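Local coordinates for protein nicotinamide-nucleotide adenylyltransferase NadR family / Ribosylnicotinamide kinase (Lactococcus lactis subsp. cremoris, PDB 6GYE) that probably phosphorylates nicotinamide riboside, which it binds in a pocket, and may also adenylylate the resulting mononucleotide on the way to NAD+, at residues H30-A38 / A73-K81; D338-E346 / R358-Y369. All blocks are in the same frame, centred on the assembly; numbering follows the deposited sequence.

Contact 1 (H30-A38 / A73-K81); sequences HQQQIYKCA and AFNDEENIK. With SO4 (sulfate ion), chain E.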
# COMPACT_ATOMS: atom_id res chain seq x y z
N HIS A 30 -10.32 8.53 13.26
CA HIS A 30 -11.57 7.84 12.94
C HIS A 30 -11.87 6.77 13.98
O HIS A 30 -13.00 6.67 14.49
CB HIS A 30 -11.50 7.17 11.56
CG HIS A 30 -11.36 8.13 10.42
ND1 HIS A 30 -10.27 8.11 9.56
CD2 HIS A 30 -12.19 9.08 9.94
CE1 HIS A 30 -10.43 9.04 8.63
NE2 HIS A 30 -11.59 9.64 8.84
N GLN A 31 -10.87 5.94 14.27
CA GLN A 31 -11.14 4.73 15.04
C GLN A 31 -11.56 5.06 16.46
O GLN A 31 -12.44 4.40 17.01
CB GLN A 31 -9.91 3.82 15.00
CG GLN A 31 -9.69 3.28 13.61
CD GLN A 31 -8.29 2.76 13.34
OE1 GLN A 31 -7.93 2.53 12.18
NE2 GLN A 31 -7.49 2.59 14.39
N GLN A 32 -10.95 6.08 17.06
CA GLN A 32 -11.36 6.49 18.40
C GLN A 32 -12.79 6.99 18.40
O GLN A 32 -13.54 6.71 19.34
CB GLN A 32 -10.39 7.55 18.94
CG GLN A 32 -9.09 6.90 19.39
CD GLN A 32 -7.85 7.71 19.02
OE1 GLN A 32 -7.88 8.94 19.00
NE2 GLN A 32 -6.77 7.01 18.67
N GLN A 33 -13.20 7.71 17.36
CA GLN A 33 -14.59 8.18 17.31
C GLN A 33 -15.54 7.02 17.11
O GLN A 33 -16.60 6.96 17.75
CB GLN A 33 -14.78 9.22 16.21
CG GLN A 33 -14.18 10.58 16.54
CD GLN A 33 -14.71 11.69 15.65
OE1 GLN A 33 -15.14 11.44 14.52
NE2 GLN A 33 -14.66 12.92 16.15
N ILE A 34 -15.17 6.07 16.24
CA ILE A 34 -16.06 4.96 15.93
C ILE A 34 -16.30 4.10 17.16
O ILE A 34 -17.45 3.74 17.47
CB ILE A 34 -15.48 4.13 14.76
CG1 ILE A 34 -15.63 4.93 13.46
CG2 ILE A 34 -16.14 2.73 14.67
CD1 ILE A 34 -14.71 4.46 12.34
N TYR A 35 -15.24 3.80 17.92
CA TYR A 35 -15.43 2.98 19.11
C TYR A 35 -16.21 3.71 20.20
O TYR A 35 -16.93 3.06 20.97
CB TYR A 35 -14.08 2.47 19.62
CG TYR A 35 -13.53 1.41 18.69
CD1 TYR A 35 -14.34 0.35 18.27
CD2 TYR A 35 -12.23 1.47 18.19
CE1 TYR A 35 -13.87 -0.63 17.40
CE2 TYR A 35 -11.76 0.51 17.32
CZ TYR A 35 -12.59 -0.54 16.93
OH TYR A 35 -12.12 -1.48 16.07
N LYS A 36 -16.10 5.05 20.29
CA LYS A 36 -16.98 5.78 21.20
C LYS A 36 -18.42 5.68 20.74
O LYS A 36 -19.32 5.42 21.54
CB LYS A 36 -16.58 7.25 21.33
CG LYS A 36 -15.30 7.46 22.12
CD LYS A 36 -15.04 8.93 22.43
CE LYS A 36 -13.70 9.08 23.12
NZ LYS A 36 -13.48 10.45 23.59
N CYS A 37 -18.63 5.85 19.44
CA CYS A 37 -19.96 5.72 18.85
C CYS A 37 -20.53 4.31 19.08
O CYS A 37 -21.72 4.16 19.37
CB CYS A 37 -19.87 6.06 17.37
SG CYS A 37 -21.40 6.07 16.48
N ALA A 38 -19.69 3.28 18.97
CA ALA A 38 -20.15 1.91 19.18
C ALA A 38 -20.41 1.62 20.65
O ALA A 38 -21.18 0.71 20.95
CB ALA A 38 -19.14 0.91 18.62
N ALA A 73 -10.72 -4.05 7.97
CA ALA A 73 -10.30 -3.37 9.19
C ALA A 73 -11.25 -3.64 10.33
O ALA A 73 -10.81 -3.74 11.48
CB ALA A 73 -10.19 -1.87 8.94
N PHE A 74 -12.54 -3.79 10.05
CA PHE A 74 -13.54 -4.07 11.07
C PHE A 74 -14.09 -5.50 10.94
O PHE A 74 -15.27 -5.75 11.17
CB PHE A 74 -14.63 -3.00 11.02
CG PHE A 74 -14.13 -1.61 11.42
CD1 PHE A 74 -13.99 -1.26 12.76
CD2 PHE A 74 -13.73 -0.69 10.45
CE1 PHE A 74 -13.51 -0.00 13.14
CE2 PHE A 74 -13.24 0.56 10.81
CZ PHE A 74 -13.13 0.92 12.17
N ASN A 75 -13.22 -6.47 10.60
CA ASN A 75 -13.68 -7.84 10.35
C ASN A 75 -13.97 -8.63 11.61
O ASN A 75 -14.39 -9.79 11.51
CB ASN A 75 -12.68 -8.61 9.48
CG ASN A 75 -11.32 -8.84 10.16
OD1 ASN A 75 -11.09 -8.45 11.29
ND2 ASN A 75 -10.42 -9.52 9.44
N ASP A 76 -13.74 -8.07 12.79
CA ASP A 76 -13.88 -8.78 14.05
C ASP A 76 -14.70 -7.96 15.02
O ASP A 76 -14.34 -7.80 16.19
CB ASP A 76 -12.51 -9.13 14.65
CG ASP A 76 -12.61 -10.05 15.86
OD1 ASP A 76 -13.61 -10.79 15.98
OD2 ASP A 76 -11.70 -10.00 16.70
N GLU A 77 -15.79 -7.35 14.53
CA GLU A 77 -16.66 -6.50 15.34
C GLU A 77 -18.08 -7.04 15.32
O GLU A 77 -18.64 -7.31 14.26
CB GLU A 77 -16.65 -5.05 14.85
CG GLU A 77 -15.28 -4.38 14.84
CD GLU A 77 -14.76 -4.07 16.23
OE1 GLU A 77 -15.55 -4.16 17.20
OE2 GLU A 77 -13.54 -3.76 16.34
N GLU A 78 -18.67 -7.16 16.51
CA GLU A 78 -20.06 -7.54 16.64
C GLU A 78 -20.98 -6.55 15.94
O GLU A 78 -21.58 -6.86 14.90
CB GLU A 78 -20.42 -7.64 18.13
CG GLU A 78 -19.54 -6.76 19.02
CD GLU A 78 -19.29 -7.36 20.39
OE1 GLU A 78 -20.02 -7.03 21.34
OE2 GLU A 78 -18.35 -8.18 20.51
N ASN A 79 -21.07 -5.34 16.49
CA ASN A 79 -22.11 -4.39 16.16
C ASN A 79 -21.66 -3.32 15.17
O ASN A 79 -22.22 -2.22 15.16
CB ASN A 79 -22.62 -3.74 17.45
CG ASN A 79 -21.51 -2.98 18.23
OD1 ASN A 79 -20.34 -3.36 18.19
ND2 ASN A 79 -21.90 -1.93 18.95
N ILE A 80 -20.67 -3.59 14.32
CA ILE A 80 -20.19 -2.59 13.37
C ILE A 80 -20.27 -3.17 11.97
O ILE A 80 -19.61 -4.17 11.67
CB ILE A 80 -18.76 -2.11 13.69
CG1 ILE A 80 -18.69 -1.47 15.07
CG2 ILE A 80 -18.30 -1.09 12.65
CD1 ILE A 80 -17.29 -1.07 15.47
N LYS A 81 -21.06 -2.53 11.12
CA LYS A 81 -21.23 -2.89 9.72
C LYS A 81 -20.65 -1.78 8.85
O LYS A 81 -20.71 -0.60 9.21
CB LYS A 81 -22.71 -3.11 9.38
CG LYS A 81 -23.00 -3.55 7.94
CD LYS A 81 -22.58 -4.99 7.71
CE LYS A 81 -22.91 -5.48 6.30
NZ LYS A 81 -22.42 -6.87 6.11
S SO4 E . -12.36 11.75 5.92
O1 SO4 E . -12.52 11.72 7.37
O2 SO4 E . -11.25 10.89 5.49
O3 SO4 E . -13.64 11.30 5.37
O4 SO4 E . -12.05 13.10 5.44

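Contact 2 (D338-E346 / R358-Y369); sequences DKVVILDDE and RYHHAIDAVHEY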
# COMPACT_ATOMS: atom_id res chain seq x y z
N ASP A 338 14.47 7.49 -13.80
CA ASP A 338 14.48 8.61 -12.87
C ASP A 338 14.54 8.19 -11.41
O ASP A 338 14.87 9.01 -10.55
CB ASP A 338 13.25 9.49 -13.09
CG ASP A 338 13.43 10.46 -14.24
OD1 ASP A 338 14.58 10.87 -14.51
OD2 ASP A 338 12.42 10.82 -14.88
N LYS A 339 14.28 6.92 -11.12
CA LYS A 339 14.41 6.37 -9.78
C LYS A 339 15.73 5.66 -9.55
O LYS A 339 15.96 5.15 -8.44
CB LYS A 339 13.24 5.41 -9.51
CG LYS A 339 11.87 6.09 -9.56
CD LYS A 339 10.76 5.05 -9.50
CE LYS A 339 9.39 5.71 -9.43
NZ LYS A 339 8.34 4.66 -9.45
N VAL A 340 16.61 5.60 -10.55
CA VAL A 340 17.83 4.81 -10.46
C VAL A 340 18.99 5.68 -9.98
O VAL A 340 19.26 6.74 -10.56
CB VAL A 340 18.17 4.17 -11.81
CG1 VAL A 340 19.54 3.53 -11.75
CG2 VAL A 340 17.14 3.13 -12.22
N VAL A 341 19.67 5.22 -8.94
CA VAL A 341 20.94 5.78 -8.50
C VAL A 341 21.98 4.68 -8.62
O VAL A 341 21.80 3.59 -8.07
CB VAL A 341 20.85 6.31 -7.06
CG1 VAL A 341 22.23 6.71 -6.56
CG2 VAL A 341 19.85 7.48 -6.98
N ILE A 342 23.06 4.96 -9.33
CA ILE A 342 24.13 4.01 -9.56
C ILE A 342 25.22 4.25 -8.52
O ILE A 342 25.71 5.38 -8.38
CB ILE A 342 24.68 4.14 -10.99
CG1 ILE A 342 23.56 3.87 -11.98
CG2 ILE A 342 25.85 3.20 -11.19
CD1 ILE A 342 24.02 3.80 -13.39
N LEU A 343 25.60 3.20 -7.79
CA LEU A 343 26.57 3.32 -6.70
C LEU A 343 27.99 3.07 -7.22
O LEU A 343 28.64 2.08 -6.92
CB LEU A 343 26.20 2.38 -5.57
CG LEU A 343 24.80 2.62 -4.99
CD1 LEU A 343 24.43 1.51 -4.04
CD2 LEU A 343 24.76 3.98 -4.28
N ASP A 344 28.49 4.06 -7.96
CA ASP A 344 29.81 3.97 -8.58
C ASP A 344 30.84 4.79 -7.79
O ASP A 344 31.28 5.86 -8.18
CB ASP A 344 29.73 4.43 -10.04
CG ASP A 344 29.12 5.82 -10.18
OD1 ASP A 344 28.76 6.44 -9.15
OD2 ASP A 344 28.97 6.27 -11.34
N ASP A 345 31.20 4.25 -6.62
CA ASP A 345 32.16 4.90 -5.74
C ASP A 345 33.36 3.98 -5.51
O ASP A 345 33.58 3.04 -6.28
CB ASP A 345 31.49 5.29 -4.43
CG ASP A 345 30.30 6.18 -4.65
OD1 ASP A 345 30.50 7.40 -4.80
OD2 ASP A 345 29.17 5.65 -4.73
N GLU A 346 34.13 4.25 -4.46
CA GLU A 346 35.25 3.38 -4.08
C GLU A 346 36.22 3.08 -5.22
O GLU A 346 37.37 3.51 -5.20
CB GLU A 346 34.70 2.07 -3.49
CG GLU A 346 33.65 2.30 -2.41
CD GLU A 346 33.17 1.02 -1.75
OE1 GLU A 346 33.67 -0.07 -2.10
OE2 GLU A 346 32.30 1.11 -0.86
N ARG A 358 30.49 3.29 -0.91
CA ARG A 358 29.22 2.88 -1.47
C ARG A 358 28.08 3.09 -0.48
O ARG A 358 27.01 3.60 -0.83
CB ARG A 358 29.31 1.41 -1.89
CG ARG A 358 28.45 1.00 -3.07
CD ARG A 358 29.20 0.06 -4.04
NE ARG A 358 30.39 0.67 -4.64
CZ ARG A 358 30.94 0.29 -5.79
NH1 ARG A 358 30.40 -0.71 -6.49
NH2 ARG A 358 32.03 0.90 -6.24
N TYR A 359 28.31 2.71 0.79
CA TYR A 359 27.28 2.83 1.81
C TYR A 359 26.91 4.30 2.06
O TYR A 359 25.72 4.64 2.19
CB TYR A 359 27.72 2.14 3.10
CG TYR A 359 26.76 2.41 4.23
CD1 TYR A 359 25.61 1.64 4.39
CD2 TYR A 359 26.96 3.47 5.09
CE1 TYR A 359 24.71 1.91 5.41
CE2 TYR A 359 26.08 3.77 6.08
CZ TYR A 359 24.96 3.00 6.24
OH TYR A 359 24.10 3.33 7.26
N HIS A 360 27.91 5.18 2.15
CA HIS A 360 27.61 6.61 2.30
C HIS A 360 26.73 7.10 1.16
O HIS A 360 25.74 7.81 1.40
CB HIS A 360 28.90 7.44 2.35
CG HIS A 360 29.63 7.33 3.63
ND1 HIS A 360 30.24 6.16 4.05
CD2 HIS A 360 29.87 8.24 4.61
CE1 HIS A 360 30.81 6.35 5.22
NE2 HIS A 360 30.61 7.61 5.58
N HIS A 361 27.07 6.72 -0.07
CA HIS A 361 26.28 7.16 -1.22
C HIS A 361 24.84 6.68 -1.11
O HIS A 361 23.90 7.46 -1.30
CB HIS A 361 26.91 6.63 -2.51
CG HIS A 361 26.34 7.25 -3.76
ND1 HIS A 361 26.89 7.05 -5.01
CD2 HIS A 361 25.29 8.08 -3.94
CE1 HIS A 361 26.19 7.72 -5.91
NE2 HIS A 361 25.21 8.36 -5.28
N ALA A 362 24.64 5.40 -0.79
CA ALA A 362 23.30 4.82 -0.76
C ALA A 362 22.45 5.40 0.37
O ALA A 362 21.27 5.68 0.17
CB ALA A 362 23.40 3.30 -0.63
N ILE A 363 23.02 5.53 1.57
CA ILE A 363 22.21 6.02 2.69
C ILE A 363 21.83 7.48 2.46
O ILE A 363 20.74 7.91 2.84
CB ILE A 363 22.93 5.79 4.04
CG1 ILE A 363 21.94 5.86 5.19
CG2 ILE A 363 24.10 6.79 4.26
CD1 ILE A 363 20.93 4.70 5.22
N ASP A 364 22.69 8.24 1.78
CA ASP A 364 22.31 9.59 1.37
C ASP A 364 21.20 9.56 0.32
O ASP A 364 20.27 10.38 0.36
CB ASP A 364 23.53 10.35 0.85
CG ASP A 364 23.27 11.85 0.71
OD1 ASP A 364 22.75 12.45 1.68
OD2 ASP A 364 23.62 12.43 -0.35
N ALA A 365 21.27 8.62 -0.63
CA ALA A 365 20.19 8.51 -1.60
C ALA A 365 18.90 8.13 -0.90
O ALA A 365 17.83 8.65 -1.24
CB ALA A 365 20.55 7.51 -2.70
N VAL A 366 18.98 7.26 0.11
CA VAL A 366 17.80 6.94 0.92
C VAL A 366 17.23 8.20 1.54
O VAL A 366 16.02 8.46 1.49
CB VAL A 366 18.14 5.88 1.98
CG1 VAL A 366 16.98 5.70 2.97
CG2 VAL A 366 18.44 4.53 1.30
N HIS A 367 18.11 9.03 2.11
CA HIS A 367 17.67 10.30 2.70
C HIS A 367 16.94 11.17 1.68
O HIS A 367 15.83 11.65 1.95
CB HIS A 367 18.86 11.06 3.28
CG HIS A 367 18.50 12.44 3.72
ND1 HIS A 367 17.63 12.68 4.77
CD2 HIS A 367 18.81 13.65 3.21
CE1 HIS A 367 17.45 13.98 4.90
NE2 HIS A 367 18.16 14.59 3.97
N GLU A 368 17.54 11.39 0.50
CA GLU A 368 16.91 12.26 -0.48
C GLU A 368 15.58 11.72 -0.99
O GLU A 368 14.68 12.50 -1.30
CB GLU A 368 17.85 12.51 -1.67
CG GLU A 368 19.18 13.15 -1.32
CD GLU A 368 19.04 14.60 -0.80
OE1 GLU A 368 18.05 15.28 -1.16
OE2 GLU A 368 19.93 15.05 -0.05
N TYR A 369 15.41 10.40 -1.08
CA TYR A 369 14.20 9.87 -1.71
C TYR A 369 13.10 9.51 -0.72
O TYR A 369 11.96 9.31 -1.15
CB TYR A 369 14.53 8.62 -2.54
CG TYR A 369 15.08 8.90 -3.92
CD1 TYR A 369 16.41 9.32 -4.10
CD2 TYR A 369 14.29 8.73 -5.05
CE1 TYR A 369 16.91 9.57 -5.38
CE2 TYR A 369 14.79 8.98 -6.33
CZ TYR A 369 16.09 9.40 -6.49
OH TYR A 369 16.56 9.64 -7.77
O HOH W 1 18.73 9.88 -9.51
O HOH W 2 30.14 0.28 1.41

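Contact 1 (H30-A38 / A73-K81)
Tyr-35 and Glu-77 supply the main polar bond of this contact: the tyrosine hydroxyl donates from OH to Glu-77 OE2 at 2.7 Å, arriving 45° out of the carboxylate plane. The Glu-77 chain, bent at its second torsion, brings its carboxylate to the edge of the Tyr-35 ring, and the two planes stand 46° apart. Without its carboxylate, as with an alanine here, the Tyr-35 hydroxyl would probably lose this acceptor and the ring be freer to swing. A second polar link is weak: Asn-79 ND2 reaches Ala-38 O at 3.4 Å, and the same amide nitrogen also bonds to Asp-42 O.

The segments belong to the N-terminal domain, whose parallel sheet has the strand order 3-2-1-4-5 of a Rossmann-like nucleotidyltransferase fold; helix 28-40 packs here against the turn leading into edge strand 80-86.

Apolar contacts fill the space between. Phe-74 CZ meets Ile-34 CD1 at 3.9 Å, the two side chains coming from opposite directions, while Phe-74 CE1 lies 3.6 Å from Tyr-35 OH. Ile-80 CD1 sits 4.0 Å from Ile-34 CG2 and touches Tyr-35 CE1 and Ala-38 CB as well. Leu-46 of the neighbouring strand adjoins both Ile-34 and Phe-74. Away from this interface, His-30 NE2 donates almost straight (176°) to O1 of a sulfate ion, 2.7 Å away, which Thr-22, Phe-23 and Arg-150 also bind.

Contact 2 (D338-E346 / R358-Y369)
His-361 reaches residues from Val-341 to Asp-345 and can be traced outward from the helix. Its CB lies 3.8 Å from Leu-343 CD2 and also close to Asp-345 OD2. With CG anti to the backbone N (chi1 -168°), the imidazole projects toward the strand, and the Leu-343 CD2 methyl sits over one ring face, 3.9 Å from the centroid, a CH-pi contact. ND1 donates to Asp-345 OD2 at 2.7 Å; the acceptor lies in the ring plane and uses its syn lone pair, although the carboxylate is turned 81° from the ring. Beyond it CE1 comes 3.4 Å from Ile-342 O, and NE2 ends beside Val-341 CG1. Tyr-355 stacks on this ring too.

Strand 340-342, an edge of the parallel sheet of the P-loop NTPase-type domain, probably the ribosylnicotinamide kinase part, and helix 358-369 run nearly antiparallel (160°), their axes 9.8 Å apart at closest approach, as befits a helix laid along a sheet face. Leu-343, centre of an inverse gamma turn, also reaches Ala-362.

At the helix start, Glu-346 OE2 accepts from the backbone N of Arg-358 at 2.8 Å. Asp-345 and Glu-346 are both poorly ordered, which makes the details of their bonds less certain. Toward the other end, Val-341 CG2 packs 3.9 Å from Tyr-369 CE1, and a water bonded to Tyr-369 OH links weakly to Val-340 O.

From the N terminus, contact 1 comes first: helix 28-40 is followed by strand 43-50 and helices 55-58 and 63-73 before the chain returns at 73-81, closing a loop of 34 residues inside the first parallel sheet domain. The chain then completes that domain and enters the second, whose sheet ends with strand 340-342. Contact 2 closes there over only 11 residues, seven of them not modelled, joining the edge strand to helix 358-370. The two contacts are in series, neither nested nor crossed. Their centres are 44 Å apart, on opposite sides of the chain's centre, and their nearest atoms about 24 Å, so each ties its own domain internally.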